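Local coordinates for protein prephenate dehydratase:Amino acid-binding ACT (Brucella abortus, PDB 6VH5) that probably catalyses the conversion of prephenate to phenylpyruvate in phenylalanine biosynthesis, and binds phenylalanine at its ACT domain, at residues Arg222-Val226 with Phe256-Gln260; Ile86-Pro91 with Thr259-Ala263. One frame throughout, in Å; residues are numbered along the deposited sequence.

Contact 1. Residues Arg222-Val226 with Phe256-Gln260; sequences RVRNV and FIATQ. With PHE (phenylalanine), chain J.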
ATOM      1  N   ARG A 222      -1.920 -14.646 -15.138  1.00 43.18           N
ATOM      2  CA  ARG A 222      -0.908 -13.933 -15.911  1.00 55.43           C
ATOM      3  C   ARG A 222      -1.281 -13.837 -17.390  1.00 57.71           C
ATOM      4  O   ARG A 222      -1.787 -14.798 -17.980  1.00 61.75           O
ATOM      5  CB  ARG A 222       0.451 -14.616 -15.767  1.00 67.76           C
ATOM      6  CG  ARG A 222       0.984 -14.526 -14.357  1.00 82.68           C
ATOM      7  CD  ARG A 222       2.139 -15.435 -14.131  1.00 90.55           C
ATOM      8  NE  ARG A 222       2.541 -15.386 -12.733  1.00 92.73           N
ATOM      9  CZ  ARG A 222       3.788 -15.557 -12.321  1.00 87.68           C
ATOM     10  NH1 ARG A 222       4.742 -15.784 -13.214  1.00 80.94           N
ATOM     11  NH2 ARG A 222       4.077 -15.488 -11.026  1.00 91.45           N
ATOM     12  N   VAL A 223      -0.984 -12.681 -17.995  1.00 49.35           N
ATOM     13  CA  VAL A 223      -1.067 -12.494 -19.437  1.00 52.61           C
ATOM     14  C   VAL A 223       0.225 -11.863 -19.934  1.00 50.56           C
ATOM     15  O   VAL A 223       1.036 -11.340 -19.167  1.00 59.22           O
ATOM     16  CB  VAL A 223      -2.268 -11.622 -19.878  1.00 58.81           C
ATOM     17  CG1 VAL A 223      -3.577 -12.305 -19.549  1.00 68.35           C
ATOM     18  CG2 VAL A 223      -2.195 -10.225 -19.255  1.00 54.64           C
ATOM     19  N   ARG A 224       0.416 -11.949 -21.245  1.00 46.19           N
ATOM     20  CA  ARG A 224       1.464 -11.207 -21.922  1.00 53.43           C
ATOM     21  C   ARG A 224       1.138  -9.712 -21.902  1.00 64.84           C
ATOM     22  O   ARG A 224      -0.027  -9.304 -21.850  1.00 64.65           O
ATOM     23  CB  ARG A 224       1.594 -11.717 -23.353  1.00 56.75           C
ATOM     24  CG  ARG A 224       2.257 -13.090 -23.453  1.00 63.86           C
ATOM     25  CD  ARG A 224       2.321 -13.627 -24.883  1.00 71.36           C
ATOM     26  NE  ARG A 224       3.143 -12.867 -25.823  1.00 84.85           N
ATOM     27  CZ  ARG A 224       2.658 -12.253 -26.902  1.00 87.64           C
ATOM     28  NH1 ARG A 224       1.355 -12.300 -27.166  1.00 80.85           N
ATOM     29  NH2 ARG A 224       3.471 -11.594 -27.719  1.00 92.70           N
ATOM     30  N   ASN A 225       2.188  -8.895 -21.894  1.00 64.93           N
ATOM     31  CA  ASN A 225       2.049  -7.441 -21.839  1.00 56.70           C
ATOM     32  C   ASN A 225       1.911  -6.857 -23.251  1.00 60.88           C
ATOM     33  O   ASN A 225       2.758  -6.098 -23.721  1.00 65.75           O
ATOM     34  CB  ASN A 225       3.235  -6.834 -21.093  1.00 55.26           C
ATOM     35  CG  ASN A 225       3.056  -5.349 -20.807  1.00 63.90           C
ATOM     36  OD1 ASN A 225       1.987  -4.906 -20.377  1.00 62.36           O
ATOM     37  ND2 ASN A 225       4.091  -4.565 -21.091  1.00 68.28           N
ATOM     38  N   VAL A 226       0.842  -7.246 -23.946  1.00 57.67           N
ATOM     39  CA  VAL A 226       0.615  -6.781 -25.316  1.00 55.07           C
ATOM     40  C   VAL A 226      -0.821  -6.282 -25.424  1.00 48.67           C
ATOM     41  O   VAL A 226      -1.684  -6.653 -24.610  1.00 50.62           O
ATOM     42  CB  VAL A 226       0.906  -7.890 -26.360  1.00 55.33           C
ATOM     43  CG1 VAL A 226       2.338  -8.416 -26.210  1.00 53.79           C
ATOM     44  CG2 VAL A 226      -0.152  -8.993 -26.336  1.00 46.61           C
ATOM     45  N   PHE A 256       9.170  -5.855 -18.657  1.00100.01           N
ATOM     46  CA  PHE A 256       7.790  -5.525 -19.006  1.00 86.99           C
ATOM     47  C   PHE A 256       7.231  -6.532 -20.007  1.00 77.61           C
ATOM     48  O   PHE A 256       6.499  -6.178 -20.938  1.00 72.33           O
ATOM     49  CB  PHE A 256       7.689  -4.105 -19.560  1.00 84.39           C
ATOM     50  CG  PHE A 256       7.470  -3.053 -18.510  1.00 90.85           C
ATOM     51  CD1 PHE A 256       8.399  -2.862 -17.491  1.00 93.91           C
ATOM     52  CD2 PHE A 256       6.340  -2.242 -18.546  1.00 89.79           C
ATOM     53  CE1 PHE A 256       8.205  -1.892 -16.520  1.00 91.92           C
ATOM     54  CE2 PHE A 256       6.137  -1.266 -17.577  1.00 91.52           C
ATOM     55  CZ  PHE A 256       7.074  -1.091 -16.561  1.00 93.67           C
ATOM     56  N   ILE A 257       7.587  -7.800 -19.819  1.00 73.68           N
ATOM     57  CA  ILE A 257       7.210  -8.872 -20.733  1.00 68.21           C
ATOM     58  C   ILE A 257       5.854  -9.464 -20.371  1.00 65.36           C
ATOM     59  O   ILE A 257       5.066  -9.811 -21.252  1.00 66.17           O
ATOM     60  CB  ILE A 257       8.309  -9.950 -20.734  1.00 75.72           C
ATOM     61  CG1 ILE A 257       9.628  -9.362 -21.238  1.00 81.95           C
ATOM     62  CG2 ILE A 257       7.880 -11.149 -21.567  1.00 78.62           C
ATOM     63  CD1 ILE A 257      10.852 -10.206 -20.897  1.00 85.35           C
ATOM     64  N   ALA A 258       5.539  -9.563 -19.085  1.00 61.99           N
ATOM     65  CA  ALA A 258       4.332 -10.235 -18.635  1.00 58.95           C
ATOM     66  C   ALA A 258       3.756  -9.488 -17.445  1.00 60.75           C
ATOM     67  O   ALA A 258       4.449  -8.714 -16.781  1.00 75.50           O
ATOM     68  CB  ALA A 258       4.620 -11.693 -18.247  1.00 49.94           C
ATOM     69  N   THR A 259       2.468  -9.714 -17.191  1.00 55.34           N
ATOM     70  CA  THR A 259       1.769  -8.995 -16.137  1.00 56.67           C
ATOM     71  C   THR A 259       0.925  -9.967 -15.327  1.00 53.99           C
ATOM     72  O   THR A 259       0.255 -10.831 -15.893  1.00 53.19           O
ATOM     73  CB  THR A 259       0.872  -7.887 -16.703  1.00 53.23           C
ATOM     74  OG1 THR A 259       1.580  -7.199 -17.740  1.00 64.89           O
ATOM     75  CG2 THR A 259       0.507  -6.880 -15.595  1.00 41.94           C
ATOM     76  N   GLN A 260       0.939  -9.814 -14.006  1.00 55.22           N
ATOM     77  CA  GLN A 260       0.055 -10.597 -13.154  1.00 59.19           C
ATOM     78  C   GLN A 260      -1.081  -9.717 -12.640  1.00 56.44           C
ATOM     79  O   GLN A 260      -0.900  -8.522 -12.393  1.00 56.47           O
ATOM     80  CB  GLN A 260       0.809 -11.229 -11.979  1.00 63.31           C
ATOM     81  CG  GLN A 260      -0.034 -12.253 -11.223  1.00 66.70           C
ATOM     82  CD  GLN A 260       0.785 -13.129 -10.311  1.00 70.08           C
ATOM     83  OE1 GLN A 260       1.653 -13.873 -10.763  1.00 77.78           O
ATOM     84  NE2 GLN A 260       0.508 -13.053  -9.016  1.00 62.51           N
TER
HETATM   85  N   PHE J 301      -0.626  -4.807 -21.357  1.00 49.67           N
HETATM   86  CA  PHE J 301      -1.721  -5.759 -21.503  1.00 52.96           C
HETATM   87  C   PHE J 301      -2.926  -5.160 -22.228  1.00 59.08           C
HETATM   88  O   PHE J 301      -3.986  -5.793 -22.281  1.00 60.31           O
HETATM   89  CB  PHE J 301      -2.160  -6.292 -20.141  1.00 47.09           C
HETATM   90  CG  PHE J 301      -2.302  -5.222 -19.079  1.00 52.32           C
HETATM   91  CD1 PHE J 301      -1.308  -5.038 -18.128  1.00 51.05           C
HETATM   92  CD2 PHE J 301      -3.431  -4.428 -19.016  1.00 42.92           C
HETATM   93  CE1 PHE J 301      -1.431  -4.056 -17.145  1.00 51.72           C
HETATM   94  CE2 PHE J 301      -3.562  -3.452 -18.043  1.00 53.38           C
HETATM   95  CZ  PHE J 301      -2.558  -3.268 -17.100  1.00 52.69           C
HETATM   96  OXT PHE J 301      -2.868  -4.049 -22.767  1.00 53.63           O
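Two neighbouring strands of the ACT-domain sheet meet here, and their ends form part of the phenylalanine pocket. Val223 and Thr259 are an antiparallel hydrogen-bonded pair. Val223 N gives its hydrogen to Thr259 O at 3.1 Å, and Thr259 N to Val223 O at 2.9 Å. Past the end of the regular pairing, Asn225 N bonds to Ile257 O.

Asn225 is the centre of an inverse gamma turn that follows strand 215-224. Its CG lies anti to the backbone N (chi1 -171°), which sets the amide against 256-260. Asn225 ND2 gives a hydrogen bond to Phe256 O at 2.9 Å, tilted out of that carbonyl plane. Asn225 OD1 accepts from the amino N of the bound phenylalanine at 2.8 Å, and from Gln251. The side-chain amide is thus gripped at both ends, which should fix its rotation and present OD1 to the ligand. The site lies at the dimer interface, as in other ACT domains that bind amino acids between subunits. The ligand is also hydrogen-bonded to Leu230 N and, on the second subunit, to Asn243 OD1 and Met244 O.

Val223 and Thr259 put their side chains on the ligand face of the sheet. Thr259 CG2 packs 3.6 Å from ring atom CD1 of the phenylalanine. Thr259 OG1 is hydrogen-bonded to Gln251.

Arg222 and Gln260 form the adjacent non-hydrogen-bonded pair, side chains on the other face. The Arg222 chain, extended from CG to NE, slants across the glutamine, and Arg222 NE bonds to Gln260 OE1 at 2.6 Å. This bond is bent, with 132° at the hydrogen. Arg222 NH2 adds a weak bond to the same oxygen. The guanidinium and amide planes are turned 35° apart, and the arginine charge would probably polarise the amide.

Contact 2. Residues Ile86-Pro91 with Thr259-Ala263; sequences IHYLLP and TQFYA. With PHE (phenylalanine), chain J.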
ATOM      1  N   ILE A  86      -1.283  -7.733  -0.329  1.00 64.82           N
ATOM      2  CA  ILE A  86      -1.827  -9.083  -0.449  1.00 75.36           C
ATOM      3  C   ILE A  86      -1.426  -9.721  -1.778  1.00 78.30           C
ATOM      4  O   ILE A  86      -1.274 -10.947  -1.866  1.00 80.70           O
ATOM      5  CB  ILE A  86      -3.359  -9.046  -0.267  1.00 80.70           C
ATOM      6  CG1 ILE A  86      -3.928 -10.464  -0.140  1.00 82.50           C
ATOM      7  CG2 ILE A  86      -4.030  -8.257  -1.402  1.00 83.34           C
ATOM      8  CD1 ILE A  86      -3.660 -11.119   1.193  1.00 86.65           C
ATOM      9  N   HIS A  87      -1.242  -8.909  -2.825  1.00 75.86           N
ATOM     10  CA  HIS A  87      -0.865  -9.439  -4.128  1.00 71.02           C
ATOM     11  C   HIS A  87       0.520 -10.076  -4.100  1.00 75.14           C
ATOM     12  O   HIS A  87       0.779 -11.026  -4.846  1.00 86.75           O
ATOM     13  CB  HIS A  87      -0.922  -8.322  -5.174  1.00 68.23           C
ATOM     14  CG  HIS A  87      -0.978  -8.807  -6.591  1.00 76.22           C
ATOM     15  ND1 HIS A  87      -1.351  -7.990  -7.639  1.00 75.12           N
ATOM     16  CD2 HIS A  87      -0.699 -10.016  -7.138  1.00 74.09           C
ATOM     17  CE1 HIS A  87      -1.307  -8.677  -8.768  1.00 73.05           C
ATOM     18  NE2 HIS A  87      -0.911  -9.906  -8.492  1.00 78.22           N
ATOM     19  N   TYR A  88       1.422  -9.580  -3.259  1.00 82.87           N
ATOM     20  CA  TYR A  88       2.741 -10.195  -3.180  1.00 90.57           C
ATOM     21  C   TYR A  88       2.790 -11.359  -2.194  1.00 93.46           C
ATOM     22  O   TYR A  88       3.365 -12.410  -2.506  1.00 93.89           O
ATOM     23  CB  TYR A  88       3.795  -9.157  -2.792  1.00 90.38           C
ATOM     24  CG  TYR A  88       5.166  -9.758  -2.594  1.00 99.72           C
ATOM     25  CD1 TYR A  88       5.977 -10.038  -3.688  1.00103.47           C
ATOM     26  CD2 TYR A  88       5.650 -10.064  -1.318  1.00101.00           C
ATOM     27  CE1 TYR A  88       7.233 -10.593  -3.526  1.00109.40           C
ATOM     28  CE2 TYR A  88       6.909 -10.620  -1.146  1.00104.05           C
ATOM     29  CZ  TYR A  88       7.694 -10.883  -2.256  1.00110.51           C
ATOM     30  OH  TYR A  88       8.945 -11.435  -2.105  1.00116.29           O
ATOM     31  N   LEU A  89       2.176 -11.198  -1.013  1.00 93.17           N
ATOM     32  CA  LEU A  89       2.381 -12.143   0.086  1.00 92.41           C
ATOM     33  C   LEU A  89       1.558 -13.413  -0.088  1.00 93.10           C
ATOM     34  O   LEU A  89       2.064 -14.520   0.133  1.00 89.88           O
ATOM     35  CB  LEU A  89       2.009 -11.488   1.416  1.00 78.72           C
ATOM     36  CG  LEU A  89       2.771 -10.243   1.852  1.00 73.88           C
ATOM     37  CD1 LEU A  89       2.016  -9.546   2.979  1.00 61.59           C
ATOM     38  CD2 LEU A  89       4.176 -10.601   2.285  1.00 73.27           C
ATOM     39  N   LEU A  90       0.294 -13.272  -0.470  1.00 89.33           N
ATOM     40  CA  LEU A  90      -0.616 -14.407  -0.509  1.00 80.76           C
ATOM     41  C   LEU A  90      -0.229 -15.432  -1.580  1.00 86.48           C
ATOM     42  O   LEU A  90      -0.306 -16.638  -1.309  1.00 86.96           O
ATOM     43  CB  LEU A  90      -2.046 -13.913  -0.708  1.00 67.24           C
ATOM     44  CG  LEU A  90      -3.123 -14.979  -0.529  1.00 62.04           C
ATOM     45  CD1 LEU A  90      -2.967 -15.715   0.797  1.00 51.92           C
ATOM     46  CD2 LEU A  90      -4.493 -14.347  -0.636  1.00 57.54           C
ATOM     47  N   PRO A  91       0.161 -15.028  -2.802  1.00 88.22           N
ATOM     48  CA  PRO A  91       0.640 -16.038  -3.766  1.00 90.80           C
ATOM     49  C   PRO A  91       1.882 -16.789  -3.312  1.00 97.30           C
ATOM     50  O   PRO A  91       2.046 -17.956  -3.686  1.00104.79           O
ATOM     51  CB  PRO A  91       0.914 -15.207  -5.027  1.00 91.67           C
ATOM     52  CG  PRO A  91      -0.052 -14.087  -4.938  1.00 87.21           C
ATOM     53  CD  PRO A  91      -0.021 -13.719  -3.461  1.00 86.37           C
ATOM     54  N   THR A 259       2.468  -9.714 -17.191  1.00 55.34           N
ATOM     55  CA  THR A 259       1.769  -8.995 -16.137  1.00 56.67           C
ATOM     56  C   THR A 259       0.925  -9.967 -15.327  1.00 53.99           C
ATOM     57  O   THR A 259       0.255 -10.831 -15.893  1.00 53.19           O
ATOM     58  CB  THR A 259       0.872  -7.887 -16.703  1.00 53.23           C
ATOM     59  OG1 THR A 259       1.580  -7.199 -17.740  1.00 64.89           O
ATOM     60  CG2 THR A 259       0.507  -6.880 -15.595  1.00 41.94           C
ATOM     61  N   GLN A 260       0.939  -9.814 -14.006  1.00 55.22           N
ATOM     62  CA  GLN A 260       0.055 -10.597 -13.154  1.00 59.19           C
ATOM     63  C   GLN A 260      -1.081  -9.717 -12.640  1.00 56.44           C
ATOM     64  O   GLN A 260      -0.900  -8.522 -12.393  1.00 56.47           O
ATOM     65  CB  GLN A 260       0.809 -11.229 -11.979  1.00 63.31           C
ATOM     66  CG  GLN A 260      -0.034 -12.253 -11.223  1.00 66.70           C
ATOM     67  CD  GLN A 260       0.785 -13.129 -10.311  1.00 70.08           C
ATOM     68  OE1 GLN A 260       1.653 -13.873 -10.763  1.00 77.78           O
ATOM     69  NE2 GLN A 260       0.508 -13.053  -9.016  1.00 62.51           N
ATOM     70  N   PHE A 261      -2.258 -10.322 -12.487  1.00 56.23           N
ATOM     71  CA  PHE A 261      -3.459  -9.622 -12.055  1.00 53.70           C
ATOM     72  C   PHE A 261      -4.022 -10.309 -10.823  1.00 52.00           C
ATOM     73  O   PHE A 261      -4.003 -11.540 -10.715  1.00 52.33           O
ATOM     74  CB  PHE A 261      -4.543  -9.576 -13.161  1.00 51.29           C
ATOM     75  CG  PHE A 261      -4.275  -8.553 -14.238  1.00 53.69           C
ATOM     76  CD1 PHE A 261      -4.778  -7.250 -14.120  1.00 52.94           C
ATOM     77  CD2 PHE A 261      -3.481  -8.867 -15.337  1.00 40.11           C
ATOM     78  CE1 PHE A 261      -4.513  -6.287 -15.086  1.00 46.32           C
ATOM     79  CE2 PHE A 261      -3.206  -7.911 -16.306  1.00 41.30           C
ATOM     80  CZ  PHE A 261      -3.726  -6.616 -16.183  1.00 47.72           C
ATOM     81  N   TYR A 262      -4.513  -9.496  -9.899  1.00 39.28           N
ATOM     82  CA  TYR A 262      -5.211  -9.957  -8.710  1.00 46.31           C
ATOM     83  C   TYR A 262      -6.665  -9.542  -8.863  1.00 44.06           C
ATOM     84  O   TYR A 262      -6.942  -8.379  -9.156  1.00 51.96           O
ATOM     85  CB  TYR A 262      -4.570  -9.352  -7.446  1.00 43.50           C
ATOM     86  CG  TYR A 262      -5.152  -9.785  -6.119  1.00 47.33           C
ATOM     87  CD1 TYR A 262      -4.476 -10.684  -5.297  1.00 57.25           C
ATOM     88  CD2 TYR A 262      -6.351  -9.241  -5.653  1.00 52.45           C
ATOM     89  CE1 TYR A 262      -4.993 -11.057  -4.055  1.00 56.18           C
ATOM     90  CE2 TYR A 262      -6.886  -9.611  -4.424  1.00 53.10           C
ATOM     91  CZ  TYR A 262      -6.203 -10.522  -3.629  1.00 57.13           C
ATOM     92  OH  TYR A 262      -6.741 -10.893  -2.413  1.00 49.07           O
ATOM     93  N   ALA A 263      -7.589 -10.479  -8.676  1.00 41.97           N
ATOM     94  CA  ALA A 263      -8.981 -10.199  -9.000  1.00 44.27           C
ATOM     95  C   ALA A 263      -9.933 -10.850  -8.009  1.00 49.74           C
ATOM     96  O   ALA A 263      -9.668 -11.945  -7.503  1.00 52.20           O
ATOM     97  CB  ALA A 263      -9.322 -10.681 -10.419  1.00 45.77           C
TER
HETATM   98  N   PHE J 301      -0.626  -4.807 -21.357  1.00 49.67           N
HETATM   99  CA  PHE J 301      -1.721  -5.759 -21.503  1.00 52.96           C
HETATM  100  C   PHE J 301      -2.926  -5.160 -22.228  1.00 59.08           C
HETATM  101  O   PHE J 301      -3.986  -5.793 -22.281  1.00 60.31           O
HETATM  102  CB  PHE J 301      -2.160  -6.292 -20.141  1.00 47.09           C
HETATM  103  CG  PHE J 301      -2.302  -5.222 -19.079  1.00 52.32           C
HETATM  104  CD1 PHE J 301      -1.308  -5.038 -18.128  1.00 51.05           C
HETATM  105  CD2 PHE J 301      -3.431  -4.428 -19.016  1.00 42.92           C
HETATM  106  CE1 PHE J 301      -1.431  -4.056 -17.145  1.00 51.72           C
HETATM  107  CE2 PHE J 301      -3.562  -3.452 -18.043  1.00 53.38           C
HETATM  108  CZ  PHE J 301      -2.558  -3.268 -17.100  1.00 52.69           C
HETATM  109  OXT PHE J 301      -2.868  -4.049 -22.767  1.00 53.63           O
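This is a buried interdomain contact between helix 86-92 of the prephenate dehydratase region and strand 258-266 of the ACT sheet. The short helix and strand segments run at 92° to each other, with axes 9.6 Å apart. His87 and Tyr262 carry most of it. Tyr262 CB sits over the centre of the imidazole face of His87, a CH-pi contact of 3.5 Å to the ring centroid. The two rings themselves meet obliquely, with planes at 51°. Having CG anti to the backbone N (chi1 -178°) sends the tyrosine ring on past His87 to Ile86. There Ile86 CG2 makes an off-centre CH-pi contact with the ring, and Ile86 CG1 lies 3.6 Å from Tyr262 OH.

At the imidazole edge, Gln260 NE2 makes a weak, long hydrogen bond of 3.5 Å to His87 NE2. The stronger partner of this amide is Arg222, through OE1. The ring of Tyr250, on neighbouring strand 243-251, also meets the His87 ring.

Phe261 points away from the helix, and its CZ is 3.5 Å from CD1 of the bound phenylalanine. One face of this four-stranded antiparallel ACT sheet thus meets the dehydratase region, and the other lines the phenylalanine pocket.

Contacts 1 and 2 follow each other along strand 258-266 and share Thr259 and Gln260; their centres are 13 Å apart. They also touch directly, Val223 CG2 packing 3.9 Å from Phe261 CE2 on the face that meets the phenylalanine. Both therefore reach the same ligand, contact 1 through its amino group and ring, contact 2 through the ring alone. On the other face Gln260 belongs to both, its amide shared between Arg222 and, weakly, His87. The side chain of Ile86 is about 12 Å from that of Thr194, predicted to be essential for dehydratase activity. Contact 2 thus joins the ligand-binding domain to the region that holds this predicted site.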